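PDB 3H96: F420-H2 Dependent Reductase A from Mycobacterium smegmatis str. MC2 155, which probably binds the deazaflavin coenzyme F420 and uses its reduced form in reductase chemistry that includes the degradation of aflatoxins. Local coordinates for residues A[62-66]-A[111-115]; A[72-78]-A[132-138]. All blocks are in the same frame, centred on the assembly; numbering follows the deposited sequence.

Interaction 1 (A[62-66]-A[111-115]); sequences IYVFA and IYSEQ
Strand 62-65, which carries Y63 and F65, crosses helix 111-115 at a steep angle: their axes cross at -79° and approach to 10.1 Å. Y63 pairs with I111 and F65 with Y112 as nearest backbone neighbours, and alternate strand residues, Y63 and F65, point toward the helix. The contact is made chiefly by side chains, with no hydrogen bond across it. I111 lies over one face of the Y63 ring. Its CD1 sits 3.8 Å from the ring centroid, and its other branch, CG2, covers the Y63 CB-CG end; CG2 also reaches F65 CZ at 3.9 Å. F65 also meets Q115 and Y112. Q115 CG, set opposite the backbone N (chi1 -177°), lies over a face of the F65 ring, and the bend at chi2 then brings the amide round, nearly parallel to that ring, the planes 14° apart; Q115 CB comes to 3.4 Å from F65 CZ. Y112 receives the edge of F65 on its face in an offset edge-to-face pair, centroids 5.6 Å apart and planes nearly perpendicular, while the Y112 hydroxyl is hydrogen-bonded to F122 O. L53 of the adjoining edge strand touches F65, I111 and Q115. This is a helix packed across one face of an antiparallel sheet, here in the split-barrel-like fold of the FMN-binding clan, with aromatic strand residues filling the interface.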
ATOM      1  N   ILE A  62      -7.181  -1.060   6.307  1.00 10.01           N
ATOM      2  CA  ILE A  62      -6.071  -1.864   5.767  1.00  8.25           C
ATOM      3  C   ILE A  62      -4.844  -0.976   5.908  1.00  8.77           C
ATOM      4  O   ILE A  62      -4.961   0.248   5.997  1.00  8.92           O
ATOM      5  CB  ILE A  62      -6.306  -2.361   4.280  1.00  9.23           C
ATOM      6  CG1 ILE A  62      -6.429  -1.203   3.273  1.00 10.95           C
ATOM      7  CG2 ILE A  62      -7.600  -3.304   4.207  1.00  8.30           C
ATOM      8  CD1 ILE A  62      -6.398  -1.653   1.736  1.00 11.94           C
ATOM      9  N   TYR A  63      -3.673  -1.595   5.944  1.00  7.81           N
ATOM     10  CA  TYR A  63      -2.402  -0.890   6.028  1.00  9.38           C
ATOM     11  C   TYR A  63      -1.622  -1.082   4.761  1.00  9.73           C
ATOM     12  O   TYR A  63      -1.541  -2.213   4.284  1.00  8.91           O
ATOM     13  CB  TYR A  63      -1.593  -1.477   7.198  1.00 11.03           C
ATOM     14  CG  TYR A  63      -2.247  -1.218   8.488  1.00 12.64           C
ATOM     15  CD1 TYR A  63      -2.369   0.088   8.957  1.00 13.96           C
ATOM     16  CD2 TYR A  63      -2.788  -2.257   9.248  1.00 14.81           C
ATOM     17  CE1 TYR A  63      -2.971   0.352  10.181  1.00 20.52           C
ATOM     18  CE2 TYR A  63      -3.403  -1.999  10.440  1.00 19.00           C
ATOM     19  CZ  TYR A  63      -3.490  -0.699  10.901  1.00 20.73           C
ATOM     20  OH  TYR A  63      -4.066  -0.435  12.131  1.00 27.60           O
ATOM     21  N   VAL A  64      -1.072   0.010   4.176  1.00  8.43           N
ATOM     22  CA  VAL A  64      -0.190  -0.156   3.016  1.00  8.47           C
ATOM     23  C   VAL A  64       1.209   0.343   3.395  1.00  9.49           C
ATOM     24  O   VAL A  64       1.365   1.066   4.386  1.00  8.06           O
ATOM     25  CB  VAL A  64      -0.707   0.532   1.747  1.00  8.94           C
ATOM     26  CG1 VAL A  64      -2.104  -0.126   1.280  1.00  7.12           C
ATOM     27  CG2 VAL A  64      -1.033   1.965   2.041  1.00  9.46           C
ATOM     28  N   PHE A  65       2.210  -0.042   2.602  1.00  7.81           N
ATOM     29  CA  PHE A  65       3.610   0.128   3.029  1.00  8.78           C
ATOM     30  C   PHE A  65       4.251   0.845   1.937  1.00  8.52           C
ATOM     31  O   PHE A  65       4.316   0.308   0.802  1.00  9.84           O
ATOM     32  CB  PHE A  65       4.274  -1.280   3.197  1.00  8.90           C
ATOM     33  CG  PHE A  65       3.607  -2.088   4.267  1.00 11.45           C
ATOM     34  CD1 PHE A  65       3.988  -1.934   5.649  1.00  8.82           C
ATOM     35  CD2 PHE A  65       2.488  -2.852   3.966  1.00 13.13           C
ATOM     36  CE1 PHE A  65       3.299  -2.579   6.645  1.00 10.49           C
ATOM     37  CE2 PHE A  65       1.788  -3.526   5.000  1.00  8.69           C
ATOM     38  CZ  PHE A  65       2.192  -3.400   6.314  1.00 13.29           C
ATOM     39  N   ALA A  66       4.781   2.027   2.217  1.00  9.20           N
ATOM     40  CA  ALA A  66       5.429   2.806   1.141  1.00  9.59           C
ATOM     41  C   ALA A  66       6.878   2.368   0.898  1.00 11.83           C
ATOM     42  O   ALA A  66       7.815   3.170   1.031  1.00 13.00           O
ATOM     43  CB  ALA A  66       5.321   4.325   1.445  1.00 10.00           C
ATOM     44  N   ILE A 111       3.038  -3.003  13.114  1.00 14.70           N
ATOM     45  CA  ILE A 111       2.339  -3.405  11.883  1.00 12.48           C
ATOM     46  C   ILE A 111       3.405  -3.811  10.826  1.00 13.18           C
ATOM     47  O   ILE A 111       3.268  -4.849  10.181  1.00 10.36           O
ATOM     48  CB  ILE A 111       1.458  -2.295  11.389  1.00 13.42           C
ATOM     49  CG1 ILE A 111       0.279  -2.081  12.360  1.00 12.25           C
ATOM     50  CG2 ILE A 111       0.975  -2.501   9.918  1.00 12.20           C
ATOM     51  CD1 ILE A 111      -0.175  -0.640  12.296  1.00 16.21           C
ATOM     52  N   TYR A 112       4.491  -3.026  10.722  1.00 13.05           N
ATOM     53  CA  TYR A 112       5.552  -3.418   9.831  1.00 13.38           C
ATOM     54  C   TYR A 112       6.107  -4.778  10.233  1.00 13.64           C
ATOM     55  O   TYR A 112       6.337  -5.597   9.364  1.00 13.12           O
ATOM     56  CB  TYR A 112       6.704  -2.392   9.804  1.00 13.84           C
ATOM     57  CG  TYR A 112       7.483  -2.508   8.510  1.00 12.51           C
ATOM     58  CD1 TYR A 112       8.507  -3.466   8.365  1.00 13.45           C
ATOM     59  CD2 TYR A 112       7.156  -1.685   7.407  1.00 14.84           C
ATOM     60  CE1 TYR A 112       9.191  -3.597   7.152  1.00 10.64           C
ATOM     61  CE2 TYR A 112       7.842  -1.774   6.199  1.00 12.88           C
ATOM     62  CZ  TYR A 112       8.873  -2.764   6.104  1.00 15.48           C
ATOM     63  OH  TYR A 112       9.569  -2.901   4.949  1.00 12.77           O
ATOM     64  N   SER A 113       6.333  -5.046  11.532  1.00 13.98           N
ATOM     65  CA  SER A 113       6.849  -6.375  11.905  1.00 14.82           C
ATOM     66  C   SER A 113       5.958  -7.512  11.488  1.00 13.48           C
ATOM     67  O   SER A 113       6.459  -8.516  11.118  1.00 10.13           O
ATOM     68  CB  SER A 113       7.110  -6.553  13.406  1.00 17.10           C
ATOM     69  OG  SER A 113       7.840  -5.429  13.797  1.00 23.01           O
ATOM     70  N   GLU A 114       4.640  -7.351  11.551  1.00 13.39           N
ATOM     71  CA  GLU A 114       3.710  -8.430  11.127  1.00 12.70           C
ATOM     72  C   GLU A 114       3.814  -8.627   9.619  1.00 12.50           C
ATOM     73  O   GLU A 114       3.888  -9.753   9.098  1.00 12.44           O
ATOM     74  CB  GLU A 114       2.247  -8.116  11.569  1.00 14.39           C
ATOM     75  CG  GLU A 114       1.193  -9.218  11.209  1.00 10.81           C
ATOM     76  CD  GLU A 114       1.557 -10.625  11.790  1.00 16.78           C
ATOM     77  OE1 GLU A 114       1.172 -11.679  11.197  1.00 14.96           O
ATOM     78  OE2 GLU A 114       2.278 -10.665  12.807  1.00 20.19           O
ATOM     79  N   GLN A 115       3.869  -7.521   8.889  1.00 12.39           N
ATOM     80  CA  GLN A 115       4.038  -7.654   7.439  1.00 11.26           C
ATOM     81  C   GLN A 115       5.342  -8.389   7.079  1.00 10.08           C
ATOM     82  O   GLN A 115       5.348  -9.307   6.233  1.00 10.09           O
ATOM     83  CB  GLN A 115       4.029  -6.279   6.777  1.00 10.04           C
ATOM     84  CG  GLN A 115       4.135  -6.340   5.186  1.00 10.29           C
ATOM     85  CD  GLN A 115       2.963  -7.034   4.463  1.00 11.99           C
ATOM     86  OE1 GLN A 115       2.975  -7.176   3.198  1.00 14.51           O
ATOM     87  NE2 GLN A 115       1.993  -7.488   5.196  1.00  8.76           N
TER

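Interaction 2 (A[72-78]-A[132-138]); sequences ASNPAWY and IRTIPVL
The loop before helix 76-84 packs on the loop that enters strand 137-142, in the split-barrel-like fold of the FMN-binding clan, and R133 and P136 carry much of the contact. R133 reaches across with its chain extended from CG to NE, and its guanidinium turns one face to the backbone carbonyl of S73, whose O stands 3.3 Å above the guanidinium plane, over its centre. R133 NH1 donates to N74 OD1 at 3.0 Å, with an N-H...O angle of 150°; the amide and guanidinium planes are perpendicular, and the donor is tilted 25° from the carbonyl plane. The same oxygen, N74 OD1, lies 3.1 Å from P136 CD. N74 ND2 is hydrogen-bonded to Y79 OH, which helps fix the turn of the amide. R133 is also bound to backbone oxygens of residues 66-71, just before segment 72-78, NH1 by A66 and NH2 by S67 and A71, so several carbonyl dipoles probably help to stabilise its positive charge. Further along, P136 CG lies over a face of the Y78 ring, 3.8 Å from its centroid, and L138 CD2 touches the ring's edge at Y78 CE1, 3.8 Å away. L138 CD1 meets the edge of W77. Beyond them, Y78 OH bonds to E102 of strand 94-103, while W77 and L138 rest on V64 of strand 61-65, placing the start of helix 76-84 against strands of the sheet.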
ATOM      1  N   ALA A  72      15.888   4.335  -2.045  1.00 19.68           N
ATOM      2  CA  ALA A  72      16.275   5.475  -1.254  1.00 20.12           C
ATOM      3  C   ALA A  72      15.172   6.444  -0.916  1.00 19.28           C
ATOM      4  O   ALA A  72      15.166   7.003   0.184  1.00 19.44           O
ATOM      5  CB  ALA A  72      17.469   6.201  -1.917  1.00 22.08           C
ATOM      6  N   SER A  73      14.218   6.599  -1.823  1.00 17.70           N
ATOM      7  CA  SER A  73      13.157   7.599  -1.677  1.00 17.82           C
ATOM      8  C   SER A  73      11.773   6.951  -1.438  1.00 15.80           C
ATOM      9  O   SER A  73      11.548   5.846  -1.866  1.00 14.20           O
ATOM     10  CB  SER A  73      13.103   8.472  -2.927  1.00 18.03           C
ATOM     11  OG  SER A  73      14.070   9.515  -2.789  1.00 25.11           O
ATOM     12  N   ASN A  74      10.871   7.657  -0.745  1.00 15.04           N
ATOM     13  CA  ASN A  74       9.458   7.293  -0.758  1.00 13.78           C
ATOM     14  C   ASN A  74       8.830   7.357  -2.152  1.00 13.44           C
ATOM     15  O   ASN A  74       9.194   8.228  -2.979  1.00 13.87           O
ATOM     16  CB  ASN A  74       8.683   8.213   0.133  1.00 12.93           C
ATOM     17  CG  ASN A  74       9.066   8.054   1.560  1.00 17.39           C
ATOM     18  OD1 ASN A  74       9.227   6.928   2.065  1.00 17.98           O
ATOM     19  ND2 ASN A  74       9.215   9.181   2.244  1.00 18.43           N
ATOM     20  N   PRO A  75       7.882   6.450  -2.413  1.00 11.34           N
ATOM     21  CA  PRO A  75       7.135   6.478  -3.699  1.00 10.36           C
ATOM     22  C   PRO A  75       6.193   7.677  -3.840  1.00 10.08           C
ATOM     23  O   PRO A  75       5.702   8.218  -2.835  1.00  9.48           O
ATOM     24  CB  PRO A  75       6.363   5.145  -3.696  1.00  9.33           C
ATOM     25  CG  PRO A  75       6.126   4.856  -2.192  1.00  9.66           C
ATOM     26  CD  PRO A  75       7.376   5.436  -1.469  1.00 10.63           C
ATOM     27  N   ALA A  76       5.925   8.103  -5.081  1.00  9.08           N
ATOM     28  CA  ALA A  76       5.093   9.233  -5.300  1.00  9.08           C
ATOM     29  C   ALA A  76       3.715   8.994  -4.680  1.00  8.63           C
ATOM     30  O   ALA A  76       3.141   9.931  -4.135  1.00  8.77           O
ATOM     31  CB  ALA A  76       4.922   9.581  -6.842  1.00 10.71           C
ATOM     32  N   TRP A  77       3.155   7.786  -4.779  1.00  8.36           N
ATOM     33  CA  TRP A  77       1.793   7.588  -4.207  1.00  8.16           C
ATOM     34  C   TRP A  77       1.638   7.954  -2.696  1.00  8.51           C
ATOM     35  O   TRP A  77       0.593   8.429  -2.235  1.00 11.10           O
ATOM     36  CB  TRP A  77       1.253   6.205  -4.516  1.00  9.17           C
ATOM     37  CG  TRP A  77       1.978   5.042  -3.895  1.00  7.71           C
ATOM     38  CD1 TRP A  77       2.904   4.215  -4.526  1.00  7.89           C
ATOM     39  CD2 TRP A  77       1.848   4.560  -2.561  1.00  9.08           C
ATOM     40  NE1 TRP A  77       3.334   3.235  -3.630  1.00  9.83           N
ATOM     41  CE2 TRP A  77       2.714   3.447  -2.426  1.00  9.14           C
ATOM     42  CE3 TRP A  77       1.090   4.964  -1.449  1.00  8.90           C
ATOM     43  CZ2 TRP A  77       2.798   2.717  -1.264  1.00 12.04           C
ATOM     44  CZ3 TRP A  77       1.213   4.272  -0.284  1.00 10.71           C
ATOM     45  CH2 TRP A  77       2.049   3.136  -0.191  1.00 10.59           C
ATOM     46  N   TYR A  78       2.722   7.789  -1.942  1.00  7.97           N
ATOM     47  CA  TYR A  78       2.753   8.075  -0.524  1.00  7.95           C
ATOM     48  C   TYR A  78       2.397   9.545  -0.309  1.00  8.22           C
ATOM     49  O   TYR A  78       1.459   9.839   0.437  1.00  9.50           O
ATOM     50  CB  TYR A  78       4.121   7.697   0.084  1.00  8.08           C
ATOM     51  CG  TYR A  78       4.363   8.372   1.427  1.00  8.80           C
ATOM     52  CD1 TYR A  78       3.682   7.964   2.569  1.00  9.94           C
ATOM     53  CD2 TYR A  78       5.256   9.455   1.543  1.00  8.94           C
ATOM     54  CE1 TYR A  78       3.841   8.640   3.774  1.00 12.97           C
ATOM     55  CE2 TYR A  78       5.428  10.138   2.769  1.00 13.39           C
ATOM     56  CZ  TYR A  78       4.728   9.712   3.865  1.00 11.81           C
ATOM     57  OH  TYR A  78       4.889  10.334   5.066  1.00 17.17           O
ATOM     58  N   ILE A 132      18.553   5.973   6.126  1.00 23.16           N
ATOM     59  CA  ILE A 132      18.161   6.802   4.976  1.00 22.83           C
ATOM     60  C   ILE A 132      16.712   7.268   5.102  1.00 20.83           C
ATOM     61  O   ILE A 132      16.401   8.486   5.111  1.00 19.33           O
ATOM     62  CB  ILE A 132      18.416   6.028   3.637  1.00 24.28           C
ATOM     63  CG1 ILE A 132      19.903   5.606   3.545  1.00 29.64           C
ATOM     64  CG2 ILE A 132      17.948   6.848   2.378  1.00 22.18           C
ATOM     65  CD1 ILE A 132      20.252   4.652   2.331  1.00 30.58           C
ATOM     66  N   ARG A 133      15.807   6.313   5.240  1.00 17.53           N
ATOM     67  CA  ARG A 133      14.463   6.668   5.509  1.00 16.15           C
ATOM     68  C   ARG A 133      13.760   5.550   6.297  1.00 17.00           C
ATOM     69  O   ARG A 133      14.190   4.375   6.241  1.00 15.46           O
ATOM     70  CB  ARG A 133      13.697   7.013   4.211  1.00 15.69           C
ATOM     71  CG  ARG A 133      13.346   5.866   3.364  1.00 15.58           C
ATOM     72  CD  ARG A 133      12.526   6.214   2.062  1.00 12.18           C
ATOM     73  NE  ARG A 133      12.650   5.007   1.263  1.00 15.89           N
ATOM     74  CZ  ARG A 133      11.676   4.102   1.037  1.00 13.90           C
ATOM     75  NH1 ARG A 133      10.446   4.281   1.459  1.00 12.41           N
ATOM     76  NH2 ARG A 133      11.949   3.004   0.335  1.00 11.84           N
ATOM     77  N   THR A 134      12.721   5.937   7.058  1.00 16.00           N
ATOM     78  CA  THR A 134      11.820   4.968   7.697  1.00 16.35           C
ATOM     79  C   THR A 134      10.668   4.776   6.728  1.00 14.00           C
ATOM     80  O   THR A 134      10.088   5.775   6.249  1.00 12.41           O
ATOM     81  CB  THR A 134      11.265   5.573   8.973  1.00 18.82           C
ATOM     82  OG1 THR A 134      12.351   5.628   9.904  1.00 25.59           O
ATOM     83  CG2 THR A 134      10.108   4.674   9.633  1.00 18.81           C
ATOM     84  N   ILE A 135      10.376   3.508   6.400  1.00 12.89           N
ATOM     85  CA  ILE A 135       9.342   3.117   5.387  1.00 10.35           C
ATOM     86  C   ILE A 135       7.992   3.479   5.976  1.00 10.61           C
ATOM     87  O   ILE A 135       7.622   2.968   7.066  1.00 11.27           O
ATOM     88  CB  ILE A 135       9.514   1.622   4.984  1.00 10.55           C
ATOM     89  CG1 ILE A 135      10.796   1.535   4.127  1.00 12.78           C
ATOM     90  CG2 ILE A 135       8.384   1.099   4.072  1.00  8.67           C
ATOM     91  CD1 ILE A 135      11.257   0.076   3.864  1.00 14.95           C
ATOM     92  N   PRO A 136       7.269   4.393   5.282  1.00 10.76           N
ATOM     93  CA  PRO A 136       5.998   4.790   5.864  1.00 11.61           C
ATOM     94  C   PRO A 136       4.945   3.689   5.838  1.00 12.60           C
ATOM     95  O   PRO A 136       4.864   2.858   4.887  1.00 11.10           O
ATOM     96  CB  PRO A 136       5.552   5.990   5.018  1.00 11.80           C
ATOM     97  CG  PRO A 136       6.895   6.566   4.402  1.00 12.34           C
ATOM     98  CD  PRO A 136       7.768   5.330   4.243  1.00  8.91           C
ATOM     99  N   VAL A 137       4.145   3.648   6.900  1.00 11.22           N
ATOM    100  CA  VAL A 137       2.929   2.817   6.843  1.00 10.44           C
ATOM    101  C   VAL A 137       1.703   3.727   6.870  1.00  9.46           C
ATOM    102  O   VAL A 137       1.598   4.588   7.750  1.00 10.82           O
ATOM    103  CB  VAL A 137       2.937   1.820   8.033  1.00  9.99           C
ATOM    104  CG1 VAL A 137       1.621   0.977   8.153  1.00  8.32           C
ATOM    105  CG2 VAL A 137       4.094   0.874   7.864  1.00 12.12           C
ATOM    106  N   LEU A 138       0.760   3.529   5.941  1.00 10.00           N
ATOM    107  CA  LEU A 138      -0.471   4.283   5.961  1.00 11.21           C
ATOM    108  C   LEU A 138      -1.665   3.345   6.272  1.00 12.01           C
ATOM    109  O   LEU A 138      -1.690   2.205   5.805  1.00 10.76           O
ATOM    110  CB  LEU A 138      -0.720   4.921   4.578  1.00 10.83           C
ATOM    111  CG  LEU A 138       0.338   5.869   4.019  1.00 12.57           C
ATOM    112  CD1 LEU A 138      -0.201   6.417   2.696  1.00 13.33           C
ATOM    113  CD2 LEU A 138       0.537   7.058   4.942  1.00 11.09           C
TER

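In the fold
Interactions 1 and 2 lie about 12 Å apart between centres. Interaction 1 lies on strand 61-65 and interaction 2 on its antiparallel neighbour 137-142. Their backbones are joined directly: V64 N lies 2.8 Å from L138 O and A66 N lies 2.8 Å from P136 O, both probable hydrogen bonds. Alternation along the strands divides the work. F65 and V137 face helix 105-118, where V137 touches I111, whereas V64 and L138 turn to the other face and meet W77. The end of strand 61-65 also packs on the first segment of interaction 2, with A66 O 3.4 Å from P75 CD and F65 O 3.5 Å from W77 CZ2.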